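Side-chain contacts in glutathione transferase (Phanerochaete chrysosporium, PDB 4F0C), which is a fungal Ure2p-class glutathione transferase, crystallised with oxidized glutathione, that probably conjugates or otherwise transfers glutathione to electrophilic compounds: residues A[7-12]-A[19-24]; A[64-69]-A[78-83]; A[122-127]-A[139-144]. All blocks are in the same frame, centred on the assembly; numbering follows the deposited sequence.

Contact 1: A[7-12]-A[19-24]; sequences FTLFNH and WKVDML. With SO4 (sulfate ion), chain G.
Leu9 comes opposite Asp22, and Asn11 opposite Trp19, where strand 7-11 passes helix segment 19-24 at an axis distance of 9.2 Å and close to antiparallel, at 148°. Leu9 points toward the helix, and its two methyls divide the work. Leu9 CD1 packs on Val21 CG1 at 3.8 Å, while CD2 rests against the backbone of Asp22. Asn11 CG stands anti to the backbone N (chi1 -156°), which lays the amide across the indole of Trp19. Asn11 ND2 sits over the centre of one Trp19 face, 3.4 Å above the plane, with amide and ring planes 49° apart. His12 N donates to Asn11 OD1 at 2.8 Å from above the carbonyl plane, which helps fix the amide with ND2 over the indole. ND2 donates to a water, and that water donates to Asp22 OD2. Asp22 OD1 forms a salt bridge with Arg26 and a hydrogen bond with Ser216. Trp19 NE1 donates to His12 O at 2.9 Å, a bent bond with the oxygen tilted from the indole plane. His12 NE2 bonds a sulfate, probably from the crystallisation liquor. Lys20 touches oxidized glutathione. Strand and helix open the beta-alpha-beta unit of the thioredoxin-like N-terminal glutathione transferase domain.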
loop_
_atom_site.group_PDB
_atom_site.type_symbol
_atom_site.label_atom_id
_atom_site.label_comp_id
_atom_site.label_asym_id
_atom_site.label_seq_id
_atom_site.Cartn_x
_atom_site.Cartn_y
_atom_site.Cartn_z
ATOM N N PHE A 7 12.893 -6.299 -20.412
ATOM C CA PHE A 7 12.621 -5.338 -19.349
ATOM C C PHE A 7 13.898 -4.715 -18.840
ATOM O O PHE A 7 14.954 -5.368 -18.820
ATOM C CB PHE A 7 11.931 -6.040 -18.155
ATOM C CG PHE A 7 10.611 -6.685 -18.510
ATOM C CD1 PHE A 7 9.461 -5.907 -18.690
ATOM C CD2 PHE A 7 10.535 -8.065 -18.690
ATOM C CE1 PHE A 7 8.211 -6.518 -18.996
ATOM C CE2 PHE A 7 9.336 -8.685 -19.001
ATOM C CZ PHE A 7 8.152 -7.907 -19.171
ATOM N N THR A 8 13.795 -3.454 -18.430
ATOM C CA THR A 8 14.784 -2.869 -17.526
ATOM C C THR A 8 14.112 -2.775 -16.170
ATOM O O THR A 8 13.037 -2.152 -16.029
ATOM C CB THR A 8 15.242 -1.457 -17.943
ATOM O OG1 THR A 8 15.889 -1.530 -19.204
ATOM C CG2 THR A 8 16.225 -0.862 -16.924
ATOM N N LEU A 9 14.728 -3.411 -15.179
ATOM C CA LEU A 9 14.269 -3.291 -13.801
ATOM C C LEU A 9 15.217 -2.360 -13.052
ATOM O O LEU A 9 16.398 -2.662 -12.899
ATOM C CB LEU A 9 14.250 -4.666 -13.098
ATOM C CG LEU A 9 13.926 -4.656 -11.587
ATOM C CD1 LEU A 9 12.546 -4.036 -11.270
ATOM C CD2 LEU A 9 14.029 -6.093 -10.978
ATOM N N PHE A 10 14.708 -1.228 -12.581
ATOM C CA PHE A 10 15.501 -0.372 -11.729
ATOM C C PHE A 10 15.362 -0.923 -10.313
ATOM O O PHE A 10 14.259 -1.024 -9.772
ATOM C CB PHE A 10 15.034 1.087 -11.818
ATOM C CG PHE A 10 15.245 1.705 -13.185
ATOM C CD1 PHE A 10 16.494 2.190 -13.555
ATOM C CD2 PHE A 10 14.194 1.798 -14.092
ATOM C CE1 PHE A 10 16.700 2.776 -14.794
ATOM C CE2 PHE A 10 14.387 2.396 -15.345
ATOM C CZ PHE A 10 15.652 2.864 -15.695
ATOM N N ASN A 11 16.497 -1.323 -9.755
ATOM C CA ASN A 11 16.528 -2.042 -8.503
ATOM C C ASN A 11 17.528 -1.367 -7.552
ATOM O O ASN A 11 18.151 -0.347 -7.886
ATOM C CB ASN A 11 16.909 -3.517 -8.803
ATOM C CG ASN A 11 16.421 -4.500 -7.731
ATOM O OD1 ASN A 11 15.917 -4.097 -6.688
ATOM N ND2 ASN A 11 16.578 -5.792 -7.993
ATOM N N HIS A 12 17.681 -1.936 -6.361
ATOM C CA HIS A 12 18.718 -1.527 -5.420
ATOM C C HIS A 12 19.218 -2.798 -4.730
ATOM O O HIS A 12 18.429 -3.731 -4.511
ATOM C CB HIS A 12 18.171 -0.553 -4.358
ATOM C CG HIS A 12 19.247 0.093 -3.543
ATOM N ND1 HIS A 12 19.496 -0.247 -2.232
ATOM C CD2 HIS A 12 20.184 1.017 -3.873
ATOM C CE1 HIS A 12 20.518 0.460 -1.776
ATOM N NE2 HIS A 12 20.955 1.232 -2.756
ATOM N N TRP A 19 13.173 -6.535 -5.297
ATOM C CA TRP A 19 13.437 -7.991 -5.367
ATOM C C TRP A 19 12.159 -8.808 -5.541
ATOM O O TRP A 19 12.214 -9.927 -6.038
ATOM C CB TRP A 19 14.285 -8.460 -4.155
ATOM C CG TRP A 19 15.645 -7.813 -4.273
ATOM C CD1 TRP A 19 16.090 -6.678 -3.620
ATOM C CD2 TRP A 19 16.689 -8.178 -5.204
ATOM N NE1 TRP A 19 17.359 -6.355 -4.065
ATOM C CE2 TRP A 19 17.749 -7.257 -5.028
ATOM C CE3 TRP A 19 16.845 -9.218 -6.134
ATOM C CZ2 TRP A 19 18.938 -7.323 -5.780
ATOM C CZ3 TRP A 19 18.044 -9.283 -6.877
ATOM C CH2 TRP A 19 19.058 -8.333 -6.699
ATOM N N LYS A 20 11.005 -8.243 -5.161
ATOM C CA LYS A 20 9.728 -8.886 -5.482
ATOM C C LYS A 20 9.613 -9.080 -6.980
ATOM O O LYS A 20 9.162 -10.134 -7.455
ATOM C CB LYS A 20 8.530 -8.004 -5.091
ATOM C CG LYS A 20 8.440 -7.622 -3.599
ATOM C CD LYS A 20 7.271 -6.617 -3.479
ATOM C CE LYS A 20 7.304 -5.835 -2.152
ATOM N NZ LYS A 20 6.230 -4.764 -2.202
ATOM N N VAL A 21 9.964 -8.027 -7.724
ATOM C CA VAL A 21 9.834 -8.050 -9.169
ATOM C C VAL A 21 10.889 -8.980 -9.770
ATOM O O VAL A 21 10.589 -9.744 -10.666
ATOM C CB VAL A 21 10.001 -6.646 -9.761
ATOM C CG1 VAL A 21 9.871 -6.687 -11.270
ATOM C CG2 VAL A 21 8.905 -5.713 -9.165
ATOM N N ASP A 22 12.132 -8.866 -9.303
ATOM C CA ASP A 22 13.174 -9.812 -9.720
ATOM C C ASP A 22 12.698 -11.276 -9.562
ATOM O O ASP A 22 12.852 -12.093 -10.481
ATOM C CB ASP A 22 14.447 -9.536 -8.902
ATOM C CG ASP A 22 15.617 -10.444 -9.288
ATOM O OD1 ASP A 22 15.698 -11.596 -8.784
ATOM O OD2 ASP A 22 16.455 -9.984 -10.082
ATOM N N MET A 23 12.124 -11.613 -8.399
ATOM C CA MET A 23 11.604 -12.979 -8.167
ATOM C C MET A 23 10.580 -13.391 -9.234
ATOM O O MET A 23 10.677 -14.474 -9.797
ATOM C CB MET A 23 10.914 -13.070 -6.806
ATOM C CG MET A 23 11.884 -13.135 -5.647
ATOM S SD MET A 23 11.082 -12.993 -4.032
ATOM C CE MET A 23 12.553 -12.765 -3.015
ATOM N N LEU A 24 9.595 -12.531 -9.489
ATOM C CA LEU A 24 8.553 -12.863 -10.469
ATOM C C LEU A 24 9.109 -13.024 -11.877
ATOM O O LEU A 24 8.721 -13.941 -12.603
ATOM C CB LEU A 24 7.399 -11.833 -10.451
ATOM C CG LEU A 24 6.337 -12.062 -11.554
ATOM C CD1 LEU A 24 5.641 -13.412 -11.306
ATOM C CD2 LEU A 24 5.313 -10.934 -11.477
HETATM S S SO4 G . 23.437 3.205 -1.608
HETATM O O1 SO4 G . 22.299 3.857 -0.958
HETATM O O2 SO4 G . 24.597 4.087 -1.530
HETATM O O3 SO4 G . 23.727 1.952 -0.917
HETATM O O4 SO4 G . 23.123 2.937 -3.011
HETATM O O HOH W 1 17.406 -7.521 -10.182
#

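Contact 2: A[64-69]-A[78-83]; sequences HYYNDF and LLYIVE
The rings of Phe69 and Tyr80 are almost parallel, with planes 6° apart, but slid so far that they barely overlap. Their centroids are 5.5 Å apart. The touching is done by the near sides of the two rings, Phe69 CD2 and Tyr80 CE1 being 3.6 Å apart. Tyr66 meets the far end of the same tyrosine. Its CD2 lies near the plane of the Tyr80 ring, at the edge, 3.2 Å from Tyr80 OH. The Tyr66 ring itself is approached obliquely. Tyr80 reaches out from helix segment 78-83 to touch two aromatic residues of the turn. Its CG is anti to the backbone N (chi1 172°), which carries the ring out from the helix to the turn. No hydrogen bond crosses between the segments. The Tyr80 hydroxyl is instead hydrogen-bonded to Asp63, at the end of strand 60-63. Tyr66 makes a cation-pi contact with Lys84, and its hydroxyl bonds to Asp97 of the second subunit. Ile100 of that subunit packs on Tyr80.

The turn has its own ties. Phe69 N donates to Tyr66 O at 3.1 Å and closes a type I' beta turn, with Asn67 and Asp68 at its centre. His64 ND1 donates to Asp68 OD1 at 2.7 Å. The carboxylate oxygen lies in the imidazole plane, whereas the donor stands above the carboxylate plane. The type I' turn closes the loop of a beta hairpin between antiparallel strands 60-63 and 69-72, at the margin of the N-terminal sheet, beside the dimer interface.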
loop_
_atom_site.group_PDB
_atom_site.type_symbol
_atom_site.label_atom_id
_atom_site.label_comp_id
_atom_site.label_asym_id
_atom_site.label_seq_id
_atom_site.Cartn_x
_atom_site.Cartn_y
_atom_site.Cartn_z
ATOM N N HIS A 64 10.432 -2.914 -22.734
ATOM C CA HIS A 64 10.941 -2.514 -24.034
ATOM C C HIS A 64 10.172 -3.144 -25.205
ATOM O O HIS A 64 10.259 -2.652 -26.325
ATOM C CB HIS A 64 12.445 -2.820 -24.138
ATOM C CG HIS A 64 13.268 -2.142 -23.085
ATOM N ND1 HIS A 64 13.362 -0.768 -22.987
ATOM C CD2 HIS A 64 14.048 -2.645 -22.099
ATOM C CE1 HIS A 64 14.156 -0.457 -21.976
ATOM N NE2 HIS A 64 14.599 -1.577 -21.430
ATOM N N TYR A 65 9.450 -4.242 -24.953
ATOM C CA TYR A 65 8.745 -4.945 -26.035
ATOM C C TYR A 65 7.290 -4.465 -26.092
ATOM O O TYR A 65 6.484 -4.980 -26.861
ATOM C CB TYR A 65 8.766 -6.470 -25.841
ATOM C CG TYR A 65 10.147 -7.129 -25.844
ATOM C CD1 TYR A 65 11.317 -6.389 -26.059
ATOM C CD2 TYR A 65 10.265 -8.527 -25.672
ATOM C CE1 TYR A 65 12.596 -7.039 -26.058
ATOM C CE2 TYR A 65 11.498 -9.158 -25.670
ATOM C CZ TYR A 65 12.659 -8.423 -25.845
ATOM O OH TYR A 65 13.878 -9.095 -25.822
ATOM N N TYR A 66 6.968 -3.478 -25.266
ATOM C CA TYR A 66 5.643 -2.850 -25.319
ATOM C C TYR A 66 5.813 -1.327 -25.368
ATOM O O TYR A 66 5.287 -0.616 -24.522
ATOM C CB TYR A 66 4.835 -3.284 -24.099
ATOM C CG TYR A 66 3.355 -2.910 -24.133
ATOM C CD1 TYR A 66 2.563 -3.225 -25.241
ATOM C CD2 TYR A 66 2.768 -2.254 -23.054
ATOM C CE1 TYR A 66 1.190 -2.900 -25.259
ATOM C CE2 TYR A 66 1.409 -1.927 -23.058
ATOM C CZ TYR A 66 0.627 -2.254 -24.167
ATOM O OH TYR A 66 -0.724 -1.935 -24.189
ATOM N N ASN A 67 6.583 -0.855 -26.347
ATOM C CA ASN A 67 6.788 0.575 -26.580
ATOM C C ASN A 67 7.370 1.322 -25.374
ATOM O O ASN A 67 7.058 2.490 -25.168
ATOM C CB ASN A 67 5.479 1.251 -27.028
ATOM C CG ASN A 67 4.750 0.457 -28.106
ATOM O OD1 ASN A 67 5.179 0.428 -29.258
ATOM N ND2 ASN A 67 3.648 -0.197 -27.732
ATOM N N ASP A 68 8.226 0.646 -24.607
ATOM C CA ASP A 68 8.874 1.230 -23.419
ATOM C C ASP A 68 7.880 1.694 -22.369
ATOM O O ASP A 68 8.097 2.699 -21.681
ATOM C CB ASP A 68 9.842 2.367 -23.809
ATOM C CG ASP A 68 11.091 1.846 -24.521
ATOM O OD1 ASP A 68 11.450 0.659 -24.353
ATOM O OD2 ASP A 68 11.704 2.618 -25.257
ATOM N N PHE A 69 6.785 0.956 -22.246
ATOM C CA PHE A 69 5.785 1.239 -21.212
ATOM C C PHE A 69 6.439 1.158 -19.825
ATOM O O PHE A 69 7.228 0.245 -19.559
ATOM C CB PHE A 69 4.664 0.192 -21.314
ATOM C CG PHE A 69 3.398 0.567 -20.577
ATOM C CD1 PHE A 69 2.412 1.309 -21.219
ATOM C CD2 PHE A 69 3.175 0.136 -19.263
ATOM C CE1 PHE A 69 1.225 1.633 -20.575
ATOM C CE2 PHE A 69 1.963 0.460 -18.595
ATOM C CZ PHE A 69 0.999 1.200 -19.254
ATOM N N LEU A 78 4.135 -6.068 -10.271
ATOM C CA LEU A 78 3.786 -7.496 -10.228
ATOM C C LEU A 78 2.479 -7.755 -10.983
ATOM O O LEU A 78 2.405 -8.703 -11.758
ATOM C CB LEU A 78 3.664 -8.030 -8.791
ATOM C CG LEU A 78 4.907 -7.930 -7.885
ATOM C CD1 LEU A 78 4.585 -8.364 -6.427
ATOM C CD2 LEU A 78 6.090 -8.764 -8.451
ATOM N N LEU A 79 1.474 -6.914 -10.757
ATOM C CA LEU A 79 0.196 -7.040 -11.452
ATOM C C LEU A 79 0.355 -6.866 -12.948
ATOM O O LEU A 79 -0.257 -7.602 -13.719
ATOM C CB LEU A 79 -0.834 -6.036 -10.871
ATOM C CG LEU A 79 -1.349 -6.519 -9.504
ATOM C CD1 LEU A 79 -1.929 -5.341 -8.698
ATOM C CD2 LEU A 79 -2.432 -7.639 -9.688
ATOM N N TYR A 80 1.145 -5.875 -13.357
ATOM C CA TYR A 80 1.380 -5.604 -14.777
ATOM C C TYR A 80 1.961 -6.863 -15.431
ATOM O O TYR A 80 1.477 -7.326 -16.467
ATOM C CB TYR A 80 2.370 -4.439 -14.966
ATOM C CG TYR A 80 2.812 -4.218 -16.430
ATOM C CD1 TYR A 80 2.024 -3.487 -17.319
ATOM C CD2 TYR A 80 4.015 -4.759 -16.895
ATOM C CE1 TYR A 80 2.418 -3.295 -18.669
ATOM C CE2 TYR A 80 4.417 -4.595 -18.248
ATOM C CZ TYR A 80 3.622 -3.860 -19.110
ATOM O OH TYR A 80 4.026 -3.675 -20.418
ATOM N N ILE A 81 2.985 -7.418 -14.803
ATOM C CA ILE A 81 3.658 -8.572 -15.382
ATOM C C ILE A 81 2.717 -9.775 -15.520
ATOM O O ILE A 81 2.693 -10.446 -16.575
ATOM C CB ILE A 81 4.901 -8.952 -14.573
ATOM C CG1 ILE A 81 5.954 -7.846 -14.707
ATOM C CG2 ILE A 81 5.496 -10.297 -15.105
ATOM C CD1 ILE A 81 7.108 -7.971 -13.725
ATOM N N VAL A 82 1.940 -10.078 -14.478
ATOM C CA VAL A 82 1.045 -11.241 -14.609
ATOM C C VAL A 82 -0.139 -10.994 -15.548
ATOM O O VAL A 82 -0.588 -11.929 -16.230
ATOM C CB VAL A 82 0.549 -11.851 -13.262
ATOM C CG1 VAL A 82 1.744 -12.368 -12.439
ATOM C CG2 VAL A 82 -0.317 -10.855 -12.461
ATOM N N GLU A 83 -0.669 -9.775 -15.585
ATOM C CA GLU A 83 -1.741 -9.509 -16.535
ATOM C C GLU A 83 -1.282 -9.747 -17.979
ATOM O O GLU A 83 -1.989 -10.366 -18.795
ATOM C CB GLU A 83 -2.295 -8.091 -16.341
ATOM C CG GLU A 83 -3.231 -8.007 -15.136
ATOM C CD GLU A 83 -4.589 -8.656 -15.412
ATOM O OE1 GLU A 83 -5.298 -9.006 -14.448
ATOM O OE2 GLU A 83 -4.949 -8.807 -16.598
#

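Contact 3: A[122-127]-A[139-144]; sequences WFLAVA and RYQKEI. With GDS (oxidized glutathione disulfide), chain B; SO4 (sulfate ion), chain E.
Leu124 lays its CD1 methyl against the amide end of Gln141, 3.7 Å from Gln141 NE2. The Gln141 chain is extended beyond CG and crosses the leucine obliquely. NE2 has its polar partner elsewhere, in the carbonyl of Leu184. One position back on each helix, Phe123 CE2 and Tyr140 CE2 meet at 4.2 Å, an apolar contact between outer ring atoms. These contacts join helices 96-126 and 134-155, consecutive in the all-helical C-terminal domain of the glutathione transferase fold. Helix 96-126 ends here in a wider pi-type turn, closed by Ala127 N on Trp122 O.

Arg139 runs beside Tyr140, its CG over the centre of that ring, 3.8 Å above the plane. Arg139 NE gives a weak bond to Tyr140 OH, at 3.3 Å. The chain extends from CG to NE and carries the guanidinium to a glutamyl carboxylate of oxidized glutathione. There Arg139 NH1 donates to OE7 at 2.9 Å. Arg139 NH2 donates to OE8 at 2.8 Å, almost straight at 173°. NH1 also bonds a sulfate, probably from the crystallisation liquor. With an alanine here the two bonds to the glutathione carboxylate are gone, and that carboxylate would probably lose this positive partner. Ser74 and Glu73 of the second subunit bind the same ligand, and Trp122 of that subunit makes a cation-pi contact with Arg139. Gln119 of the second subunit bonds both Arg139 NH2 and Tyr140 OH.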
loop_
_atom_site.group_PDB
_atom_site.type_symbol
_atom_site.label_atom_id
_atom_site.label_comp_id
_atom_site.label_asym_id
_atom_site.label_seq_id
_atom_site.Cartn_x
_atom_site.Cartn_y
_atom_site.Cartn_z
ATOM N N TRP A 122 14.496 1.211 9.295
ATOM C CA TRP A 122 15.045 2.558 9.442
ATOM C C TRP A 122 15.625 2.742 10.836
ATOM O O TRP A 122 16.824 3.001 10.986
ATOM C CB TRP A 122 13.981 3.633 9.191
ATOM C CG TRP A 122 14.512 5.043 9.302
ATOM C CD1 TRP A 122 14.290 5.932 10.309
ATOM C CD2 TRP A 122 15.368 5.707 8.359
ATOM N NE1 TRP A 122 14.962 7.115 10.053
ATOM C CE2 TRP A 122 15.622 6.999 8.858
ATOM C CE3 TRP A 122 15.936 5.330 7.136
ATOM C CZ2 TRP A 122 16.413 7.925 8.170
ATOM C CZ3 TRP A 122 16.728 6.251 6.457
ATOM C CH2 TRP A 122 16.952 7.531 6.975
ATOM N N PHE A 123 14.787 2.611 11.858
ATOM C CA PHE A 123 15.261 2.866 13.227
ATOM C C PHE A 123 16.302 1.862 13.772
ATOM O O PHE A 123 17.065 2.200 14.684
ATOM C CB PHE A 123 14.088 3.067 14.196
ATOM C CG PHE A 123 13.326 4.338 13.955
ATOM C CD1 PHE A 123 13.876 5.571 14.316
ATOM C CD2 PHE A 123 12.074 4.314 13.343
ATOM C CE1 PHE A 123 13.186 6.757 14.083
ATOM C CE2 PHE A 123 11.377 5.501 13.106
ATOM C CZ PHE A 123 11.933 6.718 13.473
ATOM N N LEU A 124 16.349 0.653 13.218
ATOM C CA LEU A 124 17.323 -0.351 13.672
ATOM C C LEU A 124 18.650 -0.409 12.919
ATOM O O LEU A 124 19.694 -0.618 13.536
ATOM C CB LEU A 124 16.739 -1.747 13.572
ATOM C CG LEU A 124 15.671 -2.100 14.586
ATOM C CD1 LEU A 124 15.024 -3.394 14.135
ATOM C CD2 LEU A 124 16.291 -2.216 15.987
ATOM N N ALA A 125 18.602 -0.279 11.592
ATOM C CA ALA A 125 19.694 -0.764 10.733
ATOM C C ALA A 125 20.117 0.143 9.585
ATOM O O ALA A 125 21.274 0.110 9.149
ATOM C CB ALA A 125 19.328 -2.141 10.161
ATOM N N VAL A 126 19.187 0.937 9.078
ATOM C CA VAL A 126 19.372 1.545 7.770
ATOM C C VAL A 126 19.517 3.056 7.835
ATOM O O VAL A 126 20.142 3.670 6.965
ATOM C CB VAL A 126 18.227 1.117 6.812
ATOM C CG1 VAL A 126 17.658 2.304 6.040
ATOM C CG2 VAL A 126 18.711 0.005 5.877
ATOM N N ALA A 127 18.949 3.659 8.870
ATOM C CA ALA A 127 19.122 5.080 9.082
ATOM C C ALA A 127 20.614 5.315 9.313
ATOM O O ALA A 127 21.364 4.363 9.559
ATOM C CB ALA A 127 18.328 5.534 10.282
ATOM N N ARG A 139 8.334 -0.224 18.560
ATOM C CA ARG A 139 6.961 -0.066 18.083
ATOM C C ARG A 139 6.754 -0.824 16.772
ATOM O O ARG A 139 5.729 -1.495 16.573
ATOM C CB ARG A 139 6.627 1.438 17.910
ATOM C CG ARG A 139 5.532 1.744 16.844
ATOM C CD ARG A 139 5.127 3.256 16.852
ATOM N NE ARG A 139 4.223 3.598 15.752
ATOM C CZ ARG A 139 2.904 3.386 15.743
ATOM N NH1 ARG A 139 2.297 2.842 16.785
ATOM N NH2 ARG A 139 2.178 3.714 14.677
ATOM N N TYR A 140 7.727 -0.724 15.873
ATOM C CA TYR A 140 7.605 -1.368 14.559
ATOM C C TYR A 140 7.980 -2.848 14.587
ATOM O O TYR A 140 7.445 -3.627 13.814
ATOM C CB TYR A 140 8.396 -0.573 13.514
ATOM C CG TYR A 140 7.846 0.828 13.453
ATOM C CD1 TYR A 140 6.609 1.068 12.864
ATOM C CD2 TYR A 140 8.517 1.900 14.051
ATOM C CE1 TYR A 140 6.066 2.344 12.834
ATOM C CE2 TYR A 140 7.979 3.172 14.027
ATOM C CZ TYR A 140 6.743 3.385 13.418
ATOM O OH TYR A 140 6.186 4.645 13.380
ATOM N N GLN A 141 8.886 -3.246 15.474
ATOM C CA GLN A 141 9.111 -4.678 15.697
ATOM C C GLN A 141 7.836 -5.373 16.212
ATOM O O GLN A 141 7.491 -6.488 15.798
ATOM C CB GLN A 141 10.259 -4.873 16.687
ATOM C CG GLN A 141 11.617 -4.433 16.119
ATOM C CD GLN A 141 12.674 -4.475 17.175
ATOM O OE1 GLN A 141 12.587 -3.747 18.172
ATOM N NE2 GLN A 141 13.655 -5.372 17.008
ATOM N N LYS A 142 7.131 -4.718 17.124
ATOM C CA LYS A 142 5.851 -5.264 17.584
ATOM C C LYS A 142 4.847 -5.378 16.427
ATOM O O LYS A 142 4.079 -6.349 16.355
ATOM C CB LYS A 142 5.277 -4.399 18.712
ATOM C CG LYS A 142 5.943 -4.653 20.064
ATOM C CD LYS A 142 5.557 -3.575 21.091
ATOM C CE LYS A 142 6.009 -3.974 22.497
ATOM N NZ LYS A 142 5.940 -2.806 23.412
ATOM N N GLU A 143 4.851 -4.402 15.523
ATOM C CA GLU A 143 3.965 -4.450 14.345
ATOM C C GLU A 143 4.358 -5.588 13.402
ATOM O O GLU A 143 3.505 -6.242 12.805
ATOM C CB GLU A 143 3.958 -3.105 13.573
ATOM C CG GLU A 143 2.966 -3.070 12.387
ATOM C CD GLU A 143 1.467 -3.166 12.813
ATOM O OE1 GLU A 143 1.181 -3.176 14.025
ATOM O OE2 GLU A 143 0.597 -3.244 11.928
ATOM N N ILE A 144 5.656 -5.830 13.258
ATOM C CA ILE A 144 6.079 -7.020 12.512
ATOM C C ILE A 144 5.454 -8.297 13.088
ATOM O O ILE A 144 4.924 -9.109 12.346
ATOM C CB ILE A 144 7.636 -7.151 12.502
ATOM C CG1 ILE A 144 8.215 -6.034 11.624
ATOM C CG2 ILE A 144 8.039 -8.544 12.069
ATOM C CD1 ILE A 144 9.768 -5.868 11.729
HETATM N N1 GDS B . -4.022 -0.164 4.584
HETATM C CA1 GDS B . -5.301 -0.183 5.391
HETATM C C1 GDS B . -6.519 0.365 4.546
HETATM O OE1 GDS B . -6.315 1.288 3.700
HETATM O OE2 GDS B . -7.630 -0.213 4.715
HETATM C CB1 GDS B . -5.177 0.668 6.704
HETATM C CG1 GDS B . -6.491 0.632 7.518
HETATM C CD1 GDS B . -6.266 1.311 8.832
HETATM O O1 GDS B . -5.221 1.837 9.178
HETATM N N2 GDS B . -7.372 1.308 9.657
HETATM C CA2 GDS B . -7.331 1.907 11.007
HETATM C C2 GDS B . -7.636 0.858 12.049
HETATM O O2 GDS B . -8.546 0.047 11.855
HETATM C CB2 GDS B . -8.441 2.971 11.172
HETATM S SG2 GDS B . -8.028 4.445 10.212
HETATM N N3 GDS B . -6.934 0.919 13.199
HETATM C CA3 GDS B . -7.214 -0.026 14.244
HETATM C C3 GDS B . -5.924 -0.611 14.807
HETATM O OE3 GDS B . -5.992 -1.258 15.875
HETATM O OE4 GDS B . -4.909 -0.446 14.106
HETATM N N4 GDS B . -3.134 3.783 8.996
HETATM C CA4 GDS B . -2.032 3.746 8.024
HETATM C C4 GDS B . -2.645 3.703 6.592
HETATM O OE5 GDS B . -3.747 4.277 6.393
HETATM O OE6 GDS B . -1.968 3.099 5.735
HETATM C C5 GDS B . -3.011 4.478 10.173
HETATM O O5 GDS B . -2.003 5.110 10.489
HETATM C CA5 GDS B . -4.202 4.484 11.122
HETATM N N5 GDS B . -3.746 4.647 12.531
HETATM C CB5 GDS B . -5.115 5.644 10.712
HETATM S SG5 GDS B . -6.740 5.515 11.553
HETATM C CA6 GDS B . -2.407 1.653 15.045
HETATM C C6 GDS B . -0.935 2.189 15.260
HETATM O OE7 GDS B . -0.229 1.651 16.141
HETATM O OE8 GDS B . -0.562 3.121 14.515
HETATM N N6 GDS B . -2.538 0.304 15.596
HETATM C CB6 GDS B . -3.372 2.675 15.716
HETATM C CG6 GDS B . -3.541 3.964 14.896
HETATM C CD6 GDS B . -4.058 3.659 13.496
HETATM O O6 GDS B . -4.724 2.668 13.175
HETATM S S SO4 E . 3.084 0.984 20.271
HETATM O O1 SO4 E . 1.725 0.965 20.833
HETATM O O2 SO4 E . 3.181 2.107 19.344
HETATM O O3 SO4 E . 4.085 1.166 21.316
HETATM O O4 SO4 E . 3.344 -0.286 19.601
#

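In the fold
Contacts 1 and 2 belong to the N-terminal thioredoxin-like domain, contact 3 to the helical C-terminal domain. Contact 1 is the most buried and lies nearest the chain centre, about 9 Å away. It joins strand to helix by apolar packing, an amide over an indole and one direct hydrogen bond. Contact 2 is about 18 Å out, partly buried, and is mainly aromatic. These two touch directly: Thr8 OG1 and His64 NE2 probably share a hydrogen bond, and Leu24 packs on Ile81. Contact 3 is helix on helix, with buried packing beside a charged ligand site. Its centre is about 33 Å from that of contact 2, yet both touch the second subunit.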